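Local coordinates for protein cellulase (Bacillus sp. BG-CS10, PDB 5E09) that probably hydrolyses internal beta-1,4-glucosidic bonds of cellulose, as a halophilic endoglucanase that combines a family 5 catalytic barrel, an X2 module and a family 46 carbohydrate-binding module, at residues A[227-239]-A[473-485]. Residues are numbered along the deposited sequence; the frame is centred on the assembly and turned at random.
Sequences GFWPFSVNVAGYT and PQNWTSFKEFGYT
At the interface between the catalytic barrel and the C-terminal carbohydrate-binding module, the turn around Ala236 in the loop after barrel strand 219-225 lies against the edge strand of the module's sheet. Two backbone hydrogen bonds join the parts. Ala236 N donates to Phe479 O (3.2 Å), arriving above the carbonyl plane, and Phe482 N gives Asn234 O a straighter bond of 3.1 Å (N-H...O 168°). Between them, Val235 lays CG2 against the backbone of 479-481 and CB of Glu481. Anti torsions at both chi1 and chi2 extend the Glu481 chain past Val233, bringing OE2 to 3.7 Å from Val233 CB. One water bridges Val233 O and Phe482 O, and a second lies between Asn234 O and Lys480 O.

Gly237 CA sits over one face of the Phe479 ring, 3.9 Å from its centroid, a CH-pi contact; the backbone angles of Gly237 themselves call for glycine. The tryptophans approach from opposite directions, edges meeting at Trp229 CZ3 and Trp476 CZ2 (3.6 Å), while Ala236 CB touches the same six-membered end of Trp476. Gln474 OE1 takes the indole N-H of Trp476 on an in-plane lone pair. A chi1 of 174° swings Thr477 OG1 away from its own backbone N to accept from Phe479 N in an ST turn, 3.4 Å from Ala236 CA, while CG2 rests over one face of Trp476, toward its rim. A glycine at Thr477 would probably leave Phe479 N without this acceptor and the Trp476 ring and Ala236 without the methyl packed against them. Asn234 ND2, beside Phe482 CD2, bonds mainly to Val283 O. Val235-Tyr238 forms a type I' turn after the Schellman motif ending helix 229-232, a beta-alpha loop of a TIM barrel docked on a beta-sandwich module.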
# COMPACT_ATOMS: atom_id res chain seq x y z
N GLY A 227 1.38 6.88 -0.25
CA GLY A 227 1.88 7.40 -1.51
C GLY A 227 1.12 8.60 -2.01
O GLY A 227 -0.07 8.77 -1.72
N PHE A 228 1.83 9.45 -2.75
CA PHE A 228 1.25 10.56 -3.47
C PHE A 228 -0.03 10.10 -4.18
O PHE A 228 0.01 9.25 -5.06
CB PHE A 228 2.26 11.13 -4.46
CG PHE A 228 1.78 12.34 -5.20
CD1 PHE A 228 1.36 13.46 -4.51
CD2 PHE A 228 1.78 12.36 -6.59
CE1 PHE A 228 0.92 14.59 -5.19
CE2 PHE A 228 1.34 13.48 -7.28
CZ PHE A 228 0.91 14.60 -6.58
N TRP A 229 -1.15 10.68 -3.76
CA TRP A 229 -2.48 10.16 -4.10
C TRP A 229 -2.75 9.79 -5.57
O TRP A 229 -3.20 8.68 -5.84
CB TRP A 229 -3.55 11.17 -3.63
CG TRP A 229 -4.93 10.72 -3.97
CD1 TRP A 229 -5.64 9.72 -3.36
CD2 TRP A 229 -5.75 11.22 -5.02
NE1 TRP A 229 -6.86 9.58 -3.97
CE2 TRP A 229 -6.96 10.49 -5.00
CE3 TRP A 229 -5.60 12.22 -5.99
CZ2 TRP A 229 -8.00 10.73 -5.89
CZ3 TRP A 229 -6.64 12.46 -6.87
CH2 TRP A 229 -7.82 11.71 -6.82
N PRO A 230 -2.47 10.69 -6.53
CA PRO A 230 -2.86 10.34 -7.90
C PRO A 230 -2.14 9.10 -8.45
O PRO A 230 -2.72 8.32 -9.21
CB PRO A 230 -2.48 11.58 -8.71
CG PRO A 230 -2.28 12.66 -7.72
CD PRO A 230 -1.81 12.01 -6.47
N PHE A 231 -0.88 8.93 -8.07
CA PHE A 231 -0.14 7.74 -8.47
C PHE A 231 -0.65 6.51 -7.73
O PHE A 231 -0.78 5.43 -8.32
CB PHE A 231 1.36 7.92 -8.21
CG PHE A 231 2.15 6.64 -8.33
CD1 PHE A 231 2.40 6.07 -9.57
CD2 PHE A 231 2.62 6.00 -7.19
CE1 PHE A 231 3.11 4.89 -9.67
CE2 PHE A 231 3.34 4.82 -7.29
CZ PHE A 231 3.58 4.26 -8.52
N SER A 232 -0.95 6.67 -6.45
CA SER A 232 -1.30 5.52 -5.62
C SER A 232 -2.62 4.88 -6.04
O SER A 232 -2.81 3.69 -5.80
CB SER A 232 -1.36 5.93 -4.14
OG SER A 232 -2.43 6.82 -3.91
N VAL A 233 -3.52 5.64 -6.65
CA VAL A 233 -4.78 5.08 -7.13
C VAL A 233 -4.87 5.08 -8.65
O VAL A 233 -5.89 4.68 -9.21
CB VAL A 233 -6.02 5.84 -6.57
CG1 VAL A 233 -6.02 5.82 -5.04
CG2 VAL A 233 -6.07 7.26 -7.11
N ASN A 234 -3.80 5.54 -9.31
CA ASN A 234 -3.72 5.57 -10.77
C ASN A 234 -4.85 6.40 -11.38
O ASN A 234 -5.79 5.85 -11.97
CB ASN A 234 -3.73 4.16 -11.37
CG ASN A 234 -3.35 4.13 -12.86
OD1 ASN A 234 -3.34 5.17 -13.53
ND2 ASN A 234 -3.07 2.95 -13.38
N VAL A 235 -4.74 7.71 -11.23
CA VAL A 235 -5.71 8.65 -11.78
C VAL A 235 -4.96 9.89 -12.25
O VAL A 235 -3.81 10.11 -11.85
CB VAL A 235 -6.79 9.02 -10.74
CG1 VAL A 235 -6.21 9.94 -9.67
CG2 VAL A 235 -8.01 9.64 -11.41
N ALA A 236 -5.61 10.70 -13.10
CA ALA A 236 -5.06 11.96 -13.60
C ALA A 236 -3.77 11.77 -14.40
O ALA A 236 -3.04 12.73 -14.64
CB ALA A 236 -4.82 12.93 -12.46
N GLY A 237 -3.49 10.54 -14.82
CA GLY A 237 -2.37 10.28 -15.71
C GLY A 237 -1.07 9.96 -15.00
O GLY A 237 -0.03 9.87 -15.65
N TYR A 238 -1.13 9.78 -13.69
CA TYR A 238 0.05 9.40 -12.91
C TYR A 238 0.25 7.88 -12.93
O TYR A 238 0.09 7.20 -11.92
CB TYR A 238 -0.07 9.92 -11.48
CG TYR A 238 0.09 11.43 -11.41
CD1 TYR A 238 -0.95 12.28 -11.81
CD2 TYR A 238 1.27 12.00 -10.98
CE1 TYR A 238 -0.80 13.65 -11.76
CE2 TYR A 238 1.43 13.37 -10.93
CZ TYR A 238 0.39 14.19 -11.32
OH TYR A 238 0.54 15.55 -11.27
N THR A 239 0.58 7.37 -14.11
CA THR A 239 0.76 5.94 -14.31
C THR A 239 2.17 5.49 -13.92
O THR A 239 2.38 4.32 -13.61
CB THR A 239 0.50 5.54 -15.79
OG1 THR A 239 1.25 6.41 -16.64
CG2 THR A 239 -0.97 5.68 -16.14
N PRO A 473 -16.35 10.57 -13.49
CA PRO A 473 -15.84 10.88 -12.14
C PRO A 473 -14.51 11.63 -12.18
O PRO A 473 -13.76 11.49 -13.15
CB PRO A 473 -15.67 9.49 -11.51
CG PRO A 473 -16.67 8.66 -12.20
CD PRO A 473 -16.69 9.14 -13.62
N GLN A 474 -14.24 12.41 -11.14
CA GLN A 474 -13.08 13.30 -11.08
C GLN A 474 -13.01 14.16 -12.34
O GLN A 474 -12.06 14.07 -13.12
CB GLN A 474 -11.78 12.51 -10.90
CG GLN A 474 -11.79 11.59 -9.69
CD GLN A 474 -12.01 12.33 -8.38
OE1 GLN A 474 -11.78 13.54 -8.28
NE2 GLN A 474 -12.46 11.60 -7.36
N ASN A 475 -14.04 14.99 -12.50
CA ASN A 475 -14.21 15.87 -13.66
C ASN A 475 -13.00 16.74 -13.97
O ASN A 475 -12.85 17.22 -15.09
CB ASN A 475 -15.43 16.77 -13.42
CG ASN A 475 -15.85 17.50 -14.68
OD1 ASN A 475 -15.68 16.98 -15.79
ND2 ASN A 475 -16.42 18.69 -14.52
N TRP A 476 -12.14 16.96 -12.98
CA TRP A 476 -11.03 17.89 -13.13
C TRP A 476 -9.91 17.35 -14.03
O TRP A 476 -8.95 18.07 -14.32
CB TRP A 476 -10.46 18.25 -11.76
CG TRP A 476 -10.21 17.06 -10.89
CD1 TRP A 476 -11.11 16.43 -10.08
CD2 TRP A 476 -8.96 16.35 -10.75
NE1 TRP A 476 -10.50 15.37 -9.44
CE2 TRP A 476 -9.20 15.31 -9.83
CE3 TRP A 476 -7.70 16.51 -11.31
CZ2 TRP A 476 -8.18 14.42 -9.46
CZ3 TRP A 476 -6.70 15.63 -10.94
CH2 TRP A 476 -6.95 14.59 -10.02
N THR A 477 -10.02 16.10 -14.46
CA THR A 477 -9.02 15.51 -15.34
C THR A 477 -9.65 14.54 -16.33
O THR A 477 -10.72 13.99 -16.07
CB THR A 477 -7.92 14.77 -14.52
OG1 THR A 477 -7.02 14.09 -15.41
CG2 THR A 477 -8.54 13.75 -13.56
N SER A 478 -9.00 14.36 -17.47
CA SER A 478 -9.50 13.46 -18.50
C SER A 478 -9.14 12.00 -18.20
O SER A 478 -9.82 11.08 -18.66
CB SER A 478 -8.95 13.85 -19.87
OG SER A 478 -7.53 13.83 -19.86
N PHE A 479 -8.09 11.80 -17.41
CA PHE A 479 -7.63 10.46 -17.07
C PHE A 479 -8.43 9.85 -15.93
O PHE A 479 -8.35 10.31 -14.79
CB PHE A 479 -6.14 10.50 -16.70
CG PHE A 479 -5.25 10.82 -17.85
CD1 PHE A 479 -4.76 9.81 -18.67
CD2 PHE A 479 -4.90 12.13 -18.14
CE1 PHE A 479 -3.95 10.10 -19.75
CE2 PHE A 479 -4.09 12.43 -19.22
CZ PHE A 479 -3.61 11.41 -20.03
N LYS A 480 -9.18 8.81 -16.23
CA LYS A 480 -10.06 8.18 -15.25
C LYS A 480 -9.32 7.17 -14.37
O LYS A 480 -8.33 6.57 -14.79
CB LYS A 480 -11.24 7.52 -15.94
CG LYS A 480 -12.06 8.48 -16.81
CD LYS A 480 -12.70 9.59 -15.98
CE LYS A 480 -12.06 10.94 -16.27
NZ LYS A 480 -12.66 12.04 -15.46
N GLU A 481 -9.83 7.00 -13.15
CA GLU A 481 -9.20 6.16 -12.15
C GLU A 481 -9.30 4.68 -12.49
O GLU A 481 -10.40 4.16 -12.71
CB GLU A 481 -9.83 6.42 -10.78
CG GLU A 481 -9.40 5.46 -9.67
CD GLU A 481 -9.97 5.83 -8.31
OE1 GLU A 481 -10.85 6.72 -8.26
OE2 GLU A 481 -9.55 5.24 -7.30
N PHE A 482 -8.16 4.00 -12.50
CA PHE A 482 -8.08 2.58 -12.81
C PHE A 482 -8.90 1.73 -11.83
O PHE A 482 -8.82 1.92 -10.61
CB PHE A 482 -6.62 2.13 -12.77
CG PHE A 482 -6.33 0.88 -13.56
CD1 PHE A 482 -6.68 -0.37 -13.07
CD2 PHE A 482 -5.68 0.96 -14.78
CE1 PHE A 482 -6.40 -1.53 -13.79
CE2 PHE A 482 -5.38 -0.19 -15.51
CZ PHE A 482 -5.74 -1.43 -15.01
N GLY A 483 -9.68 0.80 -12.37
CA GLY A 483 -10.47 -0.09 -11.54
C GLY A 483 -11.75 0.39 -10.88
O GLY A 483 -12.51 -0.41 -10.33
N TYR A 484 -11.98 1.69 -10.94
CA TYR A 484 -13.12 2.30 -10.27
C TYR A 484 -14.03 2.59 -11.47
O TYR A 484 -15.22 2.31 -11.43
CB TYR A 484 -12.83 3.58 -9.49
CG TYR A 484 -14.06 4.32 -9.01
CD1 TYR A 484 -14.97 3.71 -8.15
CD2 TYR A 484 -14.29 5.64 -9.39
CE1 TYR A 484 -16.10 4.39 -7.70
CE2 TYR A 484 -15.41 6.32 -8.94
CZ TYR A 484 -16.31 5.70 -8.10
OH TYR A 484 -17.43 6.38 -7.66
N THR A 485 -13.45 3.14 -12.53
CA THR A 485 -14.22 3.56 -13.69
C THR A 485 -14.15 2.55 -14.84
O THR A 485 -15.05 2.50 -15.68
CB THR A 485 -13.74 4.92 -14.20
OG1 THR A 485 -12.35 4.83 -14.54
CG2 THR A 485 -13.94 5.99 -13.13
O HOH W 1 -7.59 2.55 -8.10
O HOH W 2 -5.93 5.08 -14.93